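Local coordinates for protein TSC1 N-terminal domain (Chaetomium thermophilum, PDB 7A0M) that probably binds phosphoinositide lipids of the lysosomal membrane, as the N-terminal part of the TSC1 subunit of the TSC complex that restrains mTORC1 signalling, at residues A191-V196 / Q225-G230; L208-V213 / L249-M254; P218-I223 / L256-G261; L333-F338 / E388-N393. One frame throughout, in Å; residues are numbered along the deposited sequence.

Contact 1 (A191-V196 / Q225-G230)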
loop_
_atom_site.group_PDB
_atom_site.type_symbol
_atom_site.label_atom_id
_atom_site.label_comp_id
_atom_site.label_asym_id
_atom_site.label_seq_id
_atom_site.Cartn_x
_atom_site.Cartn_y
_atom_site.Cartn_z
ATOM N N ALA B 191 21.685 -20.743 27.905
ATOM C CA ALA B 191 21.037 -21.578 28.910
ATOM C C ALA B 191 19.583 -21.860 28.547
ATOM O O ALA B 191 19.071 -22.952 28.821
ATOM C CB ALA B 191 21.133 -20.911 30.282
ATOM N N LEU B 192 18.900 -20.887 27.937
ATOM C CA LEU B 192 17.505 -21.091 27.561
ATOM C C LEU B 192 17.370 -22.087 26.416
ATOM O O LEU B 192 16.347 -22.775 26.312
ATOM C CB LEU B 192 16.861 -19.756 27.183
ATOM C CG LEU B 192 15.355 -19.781 26.912
ATOM C CD1 LEU B 192 14.590 -20.149 28.176
ATOM C CD2 LEU B 192 14.879 -18.448 26.358
ATOM N N ASN B 193 18.387 -22.179 25.553
ATOM C CA ASN B 193 18.314 -23.071 24.400
ATOM C C ASN B 193 18.136 -24.526 24.816
ATOM O O ASN B 193 17.478 -25.297 24.106
ATOM C CB ASN B 193 19.565 -22.913 23.538
ATOM C CG ASN B 193 19.540 -23.796 22.304
ATOM O OD1 ASN B 193 18.852 -23.498 21.327
ATOM N ND2 ASN B 193 20.294 -24.888 22.343
ATOM N N ALA B 194 18.720 -24.924 25.949
ATOM C CA ALA B 194 18.555 -26.294 26.427
ATOM C C ALA B 194 17.092 -26.609 26.717
ATOM O O ALA B 194 16.620 -27.716 26.433
ATOM C CB ALA B 194 19.410 -26.522 27.672
ATOM N N PHE B 195 16.358 -25.650 27.283
ATOM C CA PHE B 195 14.943 -25.856 27.564
ATOM C C PHE B 195 14.070 -25.716 26.323
ATOM O O PHE B 195 12.963 -26.267 26.297
ATOM C CB PHE B 195 14.471 -24.884 28.649
ATOM C CG PHE B 195 15.037 -25.176 30.010
ATOM C CD1 PHE B 195 16.265 -24.663 30.395
ATOM C CD2 PHE B 195 14.336 -25.967 30.907
ATOM C CE1 PHE B 195 16.783 -24.937 31.649
ATOM C CE2 PHE B 195 14.848 -26.241 32.162
ATOM C CZ PHE B 195 16.073 -25.725 32.532
ATOM N N VAL B 196 14.535 -24.993 25.303
ATOM C CA VAL B 196 13.794 -24.933 24.046
ATOM C C VAL B 196 13.849 -26.275 23.328
ATOM O O VAL B 196 12.886 -26.670 22.658
ATOM C CB VAL B 196 14.334 -23.789 23.167
ATOM C CG1 VAL B 196 13.605 -23.744 21.832
ATOM C CG2 VAL B 196 14.195 -22.461 23.891
ATOM N N GLN B 225 25.050 -15.639 17.512
ATOM C CA GLN B 225 26.210 -16.401 17.959
ATOM C C GLN B 225 25.851 -17.440 19.014
ATOM O O GLN B 225 26.709 -17.831 19.816
ATOM C CB GLN B 225 27.289 -15.447 18.473
ATOM C CG GLN B 225 27.846 -14.543 17.385
ATOM C CD GLN B 225 28.801 -13.495 17.911
ATOM O OE1 GLN B 225 29.407 -13.662 18.969
ATOM N NE2 GLN B 225 28.940 -12.402 17.170
ATOM N N THR B 226 24.601 -17.893 19.030
ATOM C CA THR B 226 24.089 -18.889 19.956
ATOM C C THR B 226 23.071 -19.733 19.202
ATOM O O THR B 226 22.443 -19.246 18.252
ATOM C CB THR B 226 23.444 -18.251 21.202
ATOM O OG1 THR B 226 23.486 -19.175 22.293
ATOM C CG2 THR B 226 21.990 -17.888 20.956
ATOM N N PRO B 227 22.911 -21.008 19.572
ATOM C CA PRO B 227 21.999 -21.889 18.822
ATOM C C PRO B 227 20.519 -21.582 19.000
ATOM O O PRO B 227 19.693 -22.264 18.380
ATOM C CB PRO B 227 22.334 -23.285 19.373
ATOM C CG PRO B 227 22.926 -23.031 20.716
ATOM C CD PRO B 227 23.680 -21.747 20.589
ATOM N N LEU B 228 20.148 -20.592 19.814
ATOM C CA LEU B 228 18.733 -20.357 20.092
ATOM C C LEU B 228 17.977 -19.904 18.847
ATOM O O LEU B 228 16.847 -20.349 18.610
ATOM C CB LEU B 228 18.575 -19.335 21.217
ATOM C CG LEU B 228 17.129 -19.035 21.618
ATOM C CD1 LEU B 228 16.406 -20.318 21.989
ATOM C CD2 LEU B 228 17.079 -18.043 22.770
ATOM N N PHE B 229 18.574 -19.015 18.049
ATOM C CA PHE B 229 17.880 -18.475 16.881
ATOM C C PHE B 229 17.494 -19.577 15.901
ATOM O O PHE B 229 16.356 -19.620 15.416
ATOM C CB PHE B 229 18.752 -17.425 16.191
ATOM C CG PHE B 229 18.041 -16.667 15.108
ATOM C CD1 PHE B 229 17.086 -15.714 15.423
ATOM C CD2 PHE B 229 18.324 -16.910 13.775
ATOM C CE1 PHE B 229 16.427 -15.016 14.424
ATOM C CE2 PHE B 229 17.672 -16.216 12.774
ATOM C CZ PHE B 229 16.722 -15.268 13.098
ATOM N N GLY B 230 18.432 -20.476 15.591
ATOM C CA GLY B 230 18.130 -21.571 14.685
ATOM C C GLY B 230 17.028 -22.484 15.185
ATOM O O GLY B 230 16.260 -23.032 14.389
#

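Contact 2 (L208-V213 / L249-M254)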
loop_
_atom_site.group_PDB
_atom_site.type_symbol
_atom_site.label_atom_id
_atom_site.label_comp_id
_atom_site.label_asym_id
_atom_site.label_seq_id
_atom_site.Cartn_x
_atom_site.Cartn_y
_atom_site.Cartn_z
ATOM N N LEU B 208 9.276 -17.107 28.291
ATOM C CA LEU B 208 10.335 -16.410 29.013
ATOM C C LEU B 208 11.209 -15.598 28.066
ATOM O O LEU B 208 11.688 -14.515 28.426
ATOM C CB LEU B 208 11.180 -17.414 29.797
ATOM C CG LEU B 208 12.316 -16.846 30.648
ATOM C CD1 LEU B 208 11.770 -15.954 31.750
ATOM C CD2 LEU B 208 13.151 -17.971 31.229
ATOM N N LEU B 209 11.436 -16.108 26.853
ATOM C CA LEU B 209 12.196 -15.351 25.863
ATOM C C LEU B 209 11.492 -14.047 25.507
ATOM O O LEU B 209 12.135 -12.997 25.398
ATOM C CB LEU B 209 12.424 -16.197 24.612
ATOM C CG LEU B 209 13.178 -15.514 23.468
ATOM C CD1 LEU B 209 14.530 -14.996 23.938
ATOM C CD2 LEU B 209 13.348 -16.468 22.296
ATOM N N CYS B 210 10.172 -14.098 25.314
ATOM C CA CYS B 210 9.416 -12.878 25.047
ATOM C C CYS B 210 9.538 -11.892 26.202
ATOM O O CYS B 210 9.728 -10.690 25.984
ATOM C CB CYS B 210 7.949 -13.216 24.784
ATOM S SG CYS B 210 7.659 -14.168 23.272
ATOM N N ALA B 211 9.428 -12.382 27.439
ATOM C CA ALA B 211 9.598 -11.510 28.598
ATOM C C ALA B 211 11.013 -10.951 28.659
ATOM O O ALA B 211 11.218 -9.803 29.069
ATOM C CB ALA B 211 9.260 -12.267 29.881
ATOM N N PHE B 212 12.004 -11.753 28.263
ATOM C CA PHE B 212 13.387 -11.288 28.270
ATOM C C PHE B 212 13.596 -10.157 27.269
ATOM O O PHE B 212 14.125 -9.096 27.619
ATOM C CB PHE B 212 14.331 -12.450 27.967
ATOM C CG PHE B 212 15.781 -12.058 27.923
ATOM C CD1 PHE B 212 16.398 -11.512 29.037
ATOM C CD2 PHE B 212 16.526 -12.239 26.771
ATOM C CE1 PHE B 212 17.732 -11.151 28.999
ATOM C CE2 PHE B 212 17.861 -11.882 26.727
ATOM C CZ PHE B 212 18.465 -11.338 27.842
ATOM N N VAL B 213 13.188 -10.369 26.015
ATOM C CA VAL B 213 13.329 -9.329 24.998
ATOM C C VAL B 213 12.525 -8.091 25.373
ATOM O O VAL B 213 12.939 -6.960 25.090
ATOM C CB VAL B 213 12.919 -9.879 23.618
ATOM C CG1 VAL B 213 13.054 -8.808 22.546
ATOM C CG2 VAL B 213 13.758 -11.097 23.264
ATOM N N LEU B 249 6.752 -17.429 16.755
ATOM C CA LEU B 249 6.650 -16.343 15.787
ATOM C C LEU B 249 6.698 -14.986 16.479
ATOM O O LEU B 249 7.315 -14.045 15.967
ATOM C CB LEU B 249 5.369 -16.488 14.966
ATOM C CG LEU B 249 5.305 -15.628 13.702
ATOM C CD1 LEU B 249 6.432 -16.004 12.752
ATOM C CD2 LEU B 249 3.954 -15.774 13.020
ATOM N N ILE B 250 6.053 -14.866 17.641
ATOM C CA ILE B 250 6.112 -13.618 18.395
ATOM C C ILE B 250 7.548 -13.313 18.800
ATOM O O ILE B 250 8.009 -12.170 18.697
ATOM C CB ILE B 250 5.180 -13.681 19.620
ATOM C CG1 ILE B 250 3.716 -13.714 19.176
ATOM C CG2 ILE B 250 5.426 -12.498 20.546
ATOM C CD1 ILE B 250 2.735 -13.867 20.318
ATOM N N ALA B 251 8.278 -14.332 19.260
ATOM C CA ALA B 251 9.681 -14.134 19.609
ATOM C C ALA B 251 10.496 -13.711 18.393
ATOM O O ALA B 251 11.337 -12.809 18.485
ATOM C CB ALA B 251 10.255 -15.410 20.223
ATOM N N LEU B 252 10.259 -14.347 17.244
ATOM C CA LEU B 252 10.996 -13.990 16.034
ATOM C C LEU B 252 10.705 -12.555 15.609
ATOM O O LEU B 252 11.621 -11.813 15.238
ATOM C CB LEU B 252 10.656 -14.961 14.904
ATOM C CG LEU B 252 11.364 -14.705 13.571
ATOM C CD1 LEU B 252 12.872 -14.837 13.728
ATOM C CD2 LEU B 252 10.849 -15.644 12.490
ATOM N N VAL B 253 9.434 -12.148 15.653
ATOM C CA VAL B 253 9.065 -10.793 15.249
ATOM C C VAL B 253 9.721 -9.760 16.160
ATOM O O VAL B 253 10.120 -8.678 15.710
ATOM C CB VAL B 253 7.531 -10.645 15.222
ATOM C CG1 VAL B 253 7.129 -9.191 15.030
ATOM C CG2 VAL B 253 6.938 -11.503 14.115
HETATM N N MSE B 254 9.856 -10.075 17.444
HETATM C CA MSE B 254 10.476 -9.151 18.388
HETATM C C MSE B 254 11.989 -9.073 18.204
HETATM O O MSE B 254 12.615 -8.067 18.530
HETATM C CB MSE B 254 10.155 -9.561 19.831
HETATM C CG MSE B 254 8.679 -9.491 20.198
HETATM SE SE MSE B 254 8.312 -10.114 22.015
HETATM C CE MSE B 254 9.117 -8.646 23.011
#

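Contact 3 (P218-I223 / L256-G261)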
loop_
_atom_site.group_PDB
_atom_site.type_symbol
_atom_site.label_atom_id
_atom_site.label_comp_id
_atom_site.label_asym_id
_atom_site.label_seq_id
_atom_site.Cartn_x
_atom_site.Cartn_y
_atom_site.Cartn_z
ATOM N N PRO B 218 20.506 -5.589 26.661
ATOM C CA PRO B 218 21.435 -5.172 25.609
ATOM C C PRO B 218 21.917 -6.360 24.787
ATOM O O PRO B 218 21.753 -7.523 25.160
ATOM C CB PRO B 218 22.587 -4.543 26.397
ATOM C CG PRO B 218 22.603 -5.318 27.673
ATOM C CD PRO B 218 21.157 -5.636 27.983
ATOM N N HIS B 219 22.507 -6.035 23.635
ATOM C CA HIS B 219 23.253 -6.998 22.823
ATOM C C HIS B 219 22.388 -8.181 22.392
ATOM O O HIS B 219 22.833 -9.331 22.401
ATOM C CB HIS B 219 24.496 -7.482 23.573
ATOM C CG HIS B 219 25.324 -6.372 24.142
ATOM N ND1 HIS B 219 25.473 -6.177 25.499
ATOM C CD2 HIS B 219 26.033 -5.388 23.540
ATOM C CE1 HIS B 219 26.245 -5.127 25.708
ATOM N NE2 HIS B 219 26.599 -4.630 24.536
ATOM N N LEU B 220 21.138 -7.903 22.014
ATOM C CA LEU B 220 20.259 -8.967 21.538
ATOM C C LEU B 220 20.766 -9.608 20.252
ATOM O O LEU B 220 20.363 -10.734 19.936
ATOM C CB LEU B 220 18.840 -8.434 21.329
ATOM C CG LEU B 220 17.986 -8.346 22.592
ATOM C CD1 LEU B 220 16.614 -7.785 22.277
ATOM C CD2 LEU B 220 17.867 -9.717 23.240
ATOM N N TYR B 221 21.635 -8.925 19.504
ATOM C CA TYR B 221 22.210 -9.515 18.300
ATOM C C TYR B 221 23.077 -10.730 18.606
ATOM O O TYR B 221 23.357 -11.522 17.700
ATOM C CB TYR B 221 23.033 -8.468 17.545
ATOM C CG TYR B 221 24.126 -7.830 18.376
ATOM C CD1 TYR B 221 25.380 -8.420 18.486
ATOM C CD2 TYR B 221 23.904 -6.635 19.047
ATOM C CE1 TYR B 221 26.378 -7.841 19.244
ATOM C CE2 TYR B 221 24.897 -6.047 19.807
ATOM C CZ TYR B 221 26.132 -6.654 19.902
ATOM O OH TYR B 221 27.124 -6.073 20.657
ATOM N N LEU B 222 23.506 -10.896 19.861
ATOM C CA LEU B 222 24.305 -12.054 20.241
ATOM C C LEU B 222 23.542 -13.367 20.117
ATOM O O LEU B 222 24.155 -14.433 20.238
ATOM C CB LEU B 222 24.815 -11.890 21.675
ATOM C CG LEU B 222 25.840 -10.781 21.922
ATOM C CD1 LEU B 222 26.238 -10.733 23.389
ATOM C CD2 LEU B 222 27.064 -10.973 21.039
ATOM N N ILE B 223 22.227 -13.318 19.885
ATOM C CA ILE B 223 21.450 -14.534 19.677
ATOM C C ILE B 223 21.867 -15.260 18.405
ATOM O O ILE B 223 21.594 -16.456 18.256
ATOM C CB ILE B 223 19.943 -14.207 19.663
ATOM C CG1 ILE B 223 19.117 -15.481 19.864
ATOM C CG2 ILE B 223 19.557 -13.519 18.365
ATOM C CD1 ILE B 223 17.628 -15.250 19.868
ATOM N N LEU B 256 13.913 -9.709 15.234
ATOM C CA LEU B 256 14.458 -9.236 13.964
ATOM C C LEU B 256 14.860 -7.761 13.951
ATOM O O LEU B 256 15.910 -7.451 13.361
ATOM C CB LEU B 256 13.458 -9.530 12.838
ATOM C CG LEU B 256 13.223 -11.010 12.530
ATOM C CD1 LEU B 256 12.213 -11.167 11.405
ATOM C CD2 LEU B 256 14.533 -11.701 12.182
ATOM N N PRO B 257 14.115 -6.821 14.547
ATOM C CA PRO B 257 14.561 -5.416 14.512
ATOM C C PRO B 257 15.887 -5.156 15.218
ATOM O O PRO B 257 16.433 -4.056 15.069
ATOM C CB PRO B 257 13.414 -4.662 15.199
ATOM C CG PRO B 257 12.232 -5.539 15.025
ATOM C CD PRO B 257 12.758 -6.936 15.115
ATOM N N PHE B 258 16.418 -6.117 15.975
ATOM C CA PHE B 258 17.693 -5.935 16.654
ATOM C C PHE B 258 18.889 -6.398 15.829
ATOM O O PHE B 258 20.029 -6.100 16.201
ATOM C CB PHE B 258 17.685 -6.669 18.000
ATOM C CG PHE B 258 16.832 -6.007 19.043
ATOM C CD1 PHE B 258 15.486 -6.315 19.160
ATOM C CD2 PHE B 258 17.377 -5.072 19.908
ATOM C CE1 PHE B 258 14.699 -5.704 20.120
ATOM C CE2 PHE B 258 16.598 -4.457 20.870
ATOM C CZ PHE B 258 15.257 -4.774 20.978
ATOM N N PHE B 259 18.664 -7.113 14.728
ATOM C CA PHE B 259 19.747 -7.483 13.822
ATOM C C PHE B 259 19.224 -7.652 12.398
ATOM O O PHE B 259 19.391 -8.722 11.800
ATOM C CB PHE B 259 20.437 -8.767 14.300
ATOM C CG PHE B 259 19.488 -9.828 14.794
ATOM C CD1 PHE B 259 19.071 -9.844 16.116
ATOM C CD2 PHE B 259 19.031 -10.820 13.943
ATOM C CE1 PHE B 259 18.204 -10.818 16.572
ATOM C CE2 PHE B 259 18.166 -11.799 14.394
ATOM C CZ PHE B 259 17.753 -11.798 15.710
ATOM N N PRO B 260 18.602 -6.622 11.816
ATOM C CA PRO B 260 17.971 -6.807 10.500
ATOM C C PRO B 260 18.962 -7.009 9.367
ATOM O O PRO B 260 18.625 -7.670 8.377
ATOM C CB PRO B 260 17.168 -5.514 10.318
ATOM C CG PRO B 260 17.947 -4.505 11.085
ATOM C CD PRO B 260 18.514 -5.224 12.275
ATOM N N GLY B 261 20.172 -6.461 9.475
ATOM C CA GLY B 261 21.165 -6.614 8.427
ATOM C C GLY B 261 21.908 -7.929 8.421
ATOM O O GLY B 261 22.696 -8.175 7.502
#

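Contact 4 (L333-F338 / E388-N393)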
loop_
_atom_site.group_PDB
_atom_site.type_symbol
_atom_site.label_atom_id
_atom_site.label_comp_id
_atom_site.label_asym_id
_atom_site.label_seq_id
_atom_site.Cartn_x
_atom_site.Cartn_y
_atom_site.Cartn_z
ATOM N N LEU B 333 11.493 -5.069 6.178
ATOM C CA LEU B 333 12.944 -5.211 6.164
ATOM C C LEU B 333 13.489 -5.527 4.774
ATOM O O LEU B 333 14.468 -4.916 4.338
ATOM C CB LEU B 333 13.375 -6.290 7.162
ATOM C CG LEU B 333 13.076 -5.968 8.628
ATOM C CD1 LEU B 333 13.607 -7.056 9.551
ATOM C CD2 LEU B 333 13.656 -4.614 8.998
ATOM N N TYR B 334 12.880 -6.484 4.074
ATOM C CA TYR B 334 13.339 -6.903 2.748
ATOM C C TYR B 334 12.140 -7.038 1.820
ATOM O O TYR B 334 11.754 -8.145 1.428
ATOM C CB TYR B 334 14.129 -8.212 2.832
ATOM C CG TYR B 334 15.439 -8.076 3.572
ATOM C CD1 TYR B 334 15.506 -8.259 4.948
ATOM C CD2 TYR B 334 16.610 -7.759 2.896
ATOM C CE1 TYR B 334 16.701 -8.132 5.628
ATOM C CE2 TYR B 334 17.810 -7.630 3.568
ATOM C CZ TYR B 334 17.850 -7.818 4.933
ATOM O OH TYR B 334 19.043 -7.690 5.606
ATOM N N PRO B 335 11.521 -5.914 1.445
ATOM C CA PRO B 335 10.321 -5.993 0.592
ATOM C C PRO B 335 10.587 -6.559 -0.791
ATOM O O PRO B 335 9.811 -7.396 -1.270
ATOM C CB PRO B 335 9.853 -4.533 0.521
ATOM C CG PRO B 335 11.096 -3.738 0.753
ATOM C CD PRO B 335 11.887 -4.522 1.755
ATOM N N ILE B 336 11.661 -6.124 -1.451
ATOM C CA ILE B 336 11.914 -6.552 -2.825
ATOM C C ILE B 336 12.180 -8.052 -2.878
ATOM O O ILE B 336 11.695 -8.752 -3.776
ATOM C CB ILE B 336 13.075 -5.744 -3.430
ATOM C CG1 ILE B 336 12.765 -4.247 -3.364
ATOM C CG2 ILE B 336 13.330 -6.170 -4.868
ATOM C CD1 ILE B 336 13.892 -3.367 -3.852
ATOM N N ASN B 337 12.952 -8.570 -1.920
ATOM C CA ASN B 337 13.173 -10.010 -1.857
ATOM C C ASN B 337 11.913 -10.756 -1.436
ATOM O O ASN B 337 11.684 -11.885 -1.887
ATOM C CB ASN B 337 14.325 -10.327 -0.903
ATOM C CG ASN B 337 15.681 -10.030 -1.511
ATOM O OD1 ASN B 337 16.327 -10.912 -2.075
ATOM N ND2 ASN B 337 16.118 -8.781 -1.401
ATOM N N PHE B 338 11.089 -10.152 -0.575
ATOM C CA PHE B 338 9.882 -10.829 -0.106
ATOM C C PHE B 338 8.866 -10.987 -1.230
ATOM O O PHE B 338 8.330 -12.080 -1.445
ATOM C CB PHE B 338 9.270 -10.061 1.066
ATOM C CG PHE B 338 8.175 -10.807 1.777
ATOM C CD1 PHE B 338 8.123 -12.193 1.745
ATOM C CD2 PHE B 338 7.188 -10.122 2.465
ATOM C CE1 PHE B 338 7.114 -12.879 2.396
ATOM C CE2 PHE B 338 6.175 -10.802 3.115
ATOM C CZ PHE B 338 6.138 -12.181 3.081
ATOM N N GLU B 388 19.277 -7.193 -5.567
ATOM C CA GLU B 388 20.642 -7.468 -5.130
ATOM C C GLU B 388 21.092 -6.484 -4.055
ATOM O O GLU B 388 21.518 -6.886 -2.968
ATOM C CB GLU B 388 21.595 -7.423 -6.327
ATOM C CG GLU B 388 21.424 -8.564 -7.312
ATOM C CD GLU B 388 21.594 -9.920 -6.659
ATOM O OE1 GLU B 388 20.601 -10.673 -6.585
ATOM O OE2 GLU B 388 22.719 -10.228 -6.211
ATOM N N THR B 389 21.008 -5.182 -4.349
ATOM C CA THR B 389 21.521 -4.173 -3.429
ATOM C C THR B 389 20.700 -4.068 -2.150
ATOM O O THR B 389 21.218 -3.580 -1.141
ATOM C CB THR B 389 21.584 -2.808 -4.116
ATOM O OG1 THR B 389 20.305 -2.495 -4.681
ATOM C CG2 THR B 389 22.636 -2.813 -5.215
ATOM N N GLU B 390 19.438 -4.506 -2.166
ATOM C CA GLU B 390 18.670 -4.564 -0.926
ATOM C C GLU B 390 19.348 -5.474 0.091
ATOM O O GLU B 390 19.355 -5.184 1.293
ATOM C CB GLU B 390 17.245 -5.037 -1.207
ATOM C CG GLU B 390 16.400 -5.210 0.044
ATOM C CD GLU B 390 14.986 -5.650 -0.268
ATOM O OE1 GLU B 390 14.128 -4.769 -0.479
ATOM O OE2 GLU B 390 14.735 -6.872 -0.315
ATOM N N LYS B 391 19.929 -6.578 -0.376
ATOM C CA LYS B 391 20.677 -7.467 0.503
ATOM C C LYS B 391 22.100 -6.972 0.730
ATOM O O LYS B 391 22.692 -7.258 1.777
ATOM C CB LYS B 391 20.694 -8.881 -0.080
ATOM C CG LYS B 391 19.321 -9.530 -0.167
ATOM C CD LYS B 391 19.393 -10.897 -0.828
ATOM C CE LYS B 391 19.857 -10.784 -2.273
ATOM N NZ LYS B 391 19.822 -12.096 -2.974
ATOM N N THR B 392 22.658 -6.231 -0.228
ATOM C CA THR B 392 24.061 -5.839 -0.195
ATOM C C THR B 392 24.284 -4.507 0.517
ATOM O O THR B 392 25.262 -4.359 1.258
ATOM C CB THR B 392 24.609 -5.773 -1.629
ATOM O OG1 THR B 392 24.916 -7.097 -2.086
ATOM C CG2 THR B 392 25.865 -4.912 -1.708
ATOM N N ASN B 393 23.382 -3.543 0.340
ATOM C CA ASN B 393 23.544 -2.228 0.948
ATOM C C ASN B 393 23.063 -2.273 2.395
ATOM O O ASN B 393 21.904 -2.608 2.658
ATOM C CB ASN B 393 22.777 -1.173 0.152
ATOM C CG ASN B 393 23.175 0.246 0.520
ATOM O OD1 ASN B 393 23.449 0.550 1.680
ATOM N ND2 ASN B 393 23.211 1.122 -0.476
#

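Contact 1 (A191-V196 / Q225-G230)
Asn193 and Val196, one turn apart on helix 185-196, meet the start of helix 228-238 at Pro227 and Leu228. The amide of Asn193 lies against the proline ring, ND2 standing 3.6 Å from Pro227 CG. Its other branch turns to the backbone: OD1 is 3.4 Å from Leu228 CA. Asn193 OD1 also comes within 3.3 Å of Pro227 O, a pair of acceptors that cannot bond to each other; the hydrogen bond of this oxygen comes instead from Asn231 ND2, one turn into helix 228-238. With CG trans to the main-chain nitrogen (chi1 -179°), the Asn193 side chain is carried straight across to that helix start. An alanine at Asn193 is likely to leave the Asn231 amide without its acceptor and open a gap beside the Pro227 ring. Next to the amide the contact is apolar. Leu228 CD1 meets Val196 CG2 at 3.6 Å, the two side chains crossing at about a right angle, while Leu228 CD2 reaches Leu192 CD2 more loosely at 4.2 Å. In the second shell, helix 199-214 backs Leu192 and Val196 through Ala205, and Met189 and Ile223 add to the packing on Leu228. Such packing of a helix against the first turn of the next helix but one is in keeping with an all-helical, HEAT-like solenoid.

Contact 2 (L208-V213 / L249-M254)
Two nearly parallel helices of the all-helical core, 199-214 and 242-255, pack side by side here, their short segments running in the same sense at 22° with 9.5 Å between axes. Cys210 and Ala251 mark the close approach, their CA atoms 5.6 Å apart. The thiol of Cys210 lies anti to its own carbonyl carbon (chi1 -66°), which places SG 3.9 Å from Ile250 CG2 and also near the Ala251 methyl. Leu209 also meets that methyl, its CD2 branch 3.9 Å from Ala251 CB. One turn further on, the selenomethionine Met254 reaches back across the groove. Its chain is extended to the selenium and bends at the last torsion (chi3 70°), laying SE 4.2 Å from Cys210 CB and CE 3.7 Å from Cys210 O. The same CE methyl touches Val213 CG1 at 4.0 Å, the two side chains sliding past each other in opposite directions. Leu220 adds a further apolar neighbour for Val213, and Ile232 of helix 228-238 covers Leu209. Methyl, sulfur and selenium surfaces make up the side-chain interface, so between these two segments shape and dispersion, not charge or directed bonds, do the holding.

Contact 3 (P218-I223 / L256-G261)
The loops 218-223 and 256-261 approach most closely at Tyr221 and Phe259, whose CA atoms lie 5.5 Å apart, and each includes residues in 3-10 conformation. Leu220 and Phe258 make a closely centred contact. The CD1 methyl of Leu220 sits over the face of the Phe258 ring, 3.4 Å from the centroid and only 4° off the ring normal, a CH-pi contact that brings all six ring carbons to similar distances. Leu220 CB also lies alongside the ring near its root, 3.9 Å from Phe258 CG. An alanine in place of Phe258 would probably deprive the Leu220 methyl of its aromatic seat and open a gap between the loops next to Ala402. These loops link consecutive helices at one end of the helical stack, 218-223 joining helix 199-214 to helix 228-238 and 256-261 leading from helix 242-255 toward helix 267-278. Beside the first pair, the Phe259 ring receives Ile223 CG2 on CE1 at 3.5 Å, the side chains crossing at about a right angle. The chi1 of 42° sets CG of Phe259 between its main-chain N and carbonyl carbon, turning the ring toward loop 218-223, where CD1 lies 3.8 Å from Tyr221 CA. Tyr221 adds its CB, 4.2 Å from Phe259 CB. Beyond the loops, Phe229 meets the Phe259 ring edge-to-face, and Phe212 of helix 199-214 also packs on Leu220.

Contact 4 (L333-F338 / E388-N393)
Glu390 reaches from the short helix 389-392 to the first turn of helix 335-343, and its carboxylate is held there by two backbone N-H groups and by side-chain amides. At the root, Glu390 CB lies 3.9 Å from Asn337 ND2. The next carbon, Glu390 CG, passes Tyr334 CD2 at 3.8 Å; a chain extended from CB onward (chi1 176°) then delivers the carboxylate to the turn. Carboxylate and tyrosine ring stand 79° apart. Glu390 OE1 accepts from Ile336 N at 3.0 Å through its syn lone pair, with the Pro335 ring and the Ile336 side chain close by. The same oxygen has a second donor in Asn381 ND2. The other oxygen is gripped twice by one residue. Asn337 N lies 2.9 Å from Glu390 OE2 on the syn side. Asn337 ND2 meets Glu390 OE2 on the anti side at 2.6 Å, nearly straight at 173°. Both donors are tilted out of the carboxylate plane, toward the same face, and OE2 lies almost in the amide plane of Asn337. The other branch of that amide, Asn337 OD1, rests 3.3 Å from Lys391 CD, the lysine's aliphatic chain crossing the end of the amide at about a right angle. Tyr334, at the N-cap position, turns its ring edge to Lys391 CA and gives its hydroxyl to Pro260 O. Glu390 thus ties up main-chain N-H groups at the start of a helix from a distant part of the chain. With four hydrogen bonds to a buried carboxylate and the positive end of the helix dipole beside it, the charged form of Glu390 would probably be stabilised.

Contacts 1, 2 and 3 form one cluster, their centres 12 to 14 Å apart and each touching the other two; contact 4 lies about 18 Å from contact 3, centre to centre, and farther from the others. Along the chain the segments of the first three alternate, so helices 185-196, 199-214, 228-238 and 242-255 and their connecting loops are interlocked, whereas contact 4 follows in series. Leu209 packs on both Leu192 and Leu228, joining contacts 1 and 2; Phe229 against Leu256 joins 1 and 3, Val213 against Phe258 joins 2 and 3, and Pro260 against Leu333 joins 3 and 4. This is consistent with one continuous helical solenoid in which neighbouring helices rest on one another.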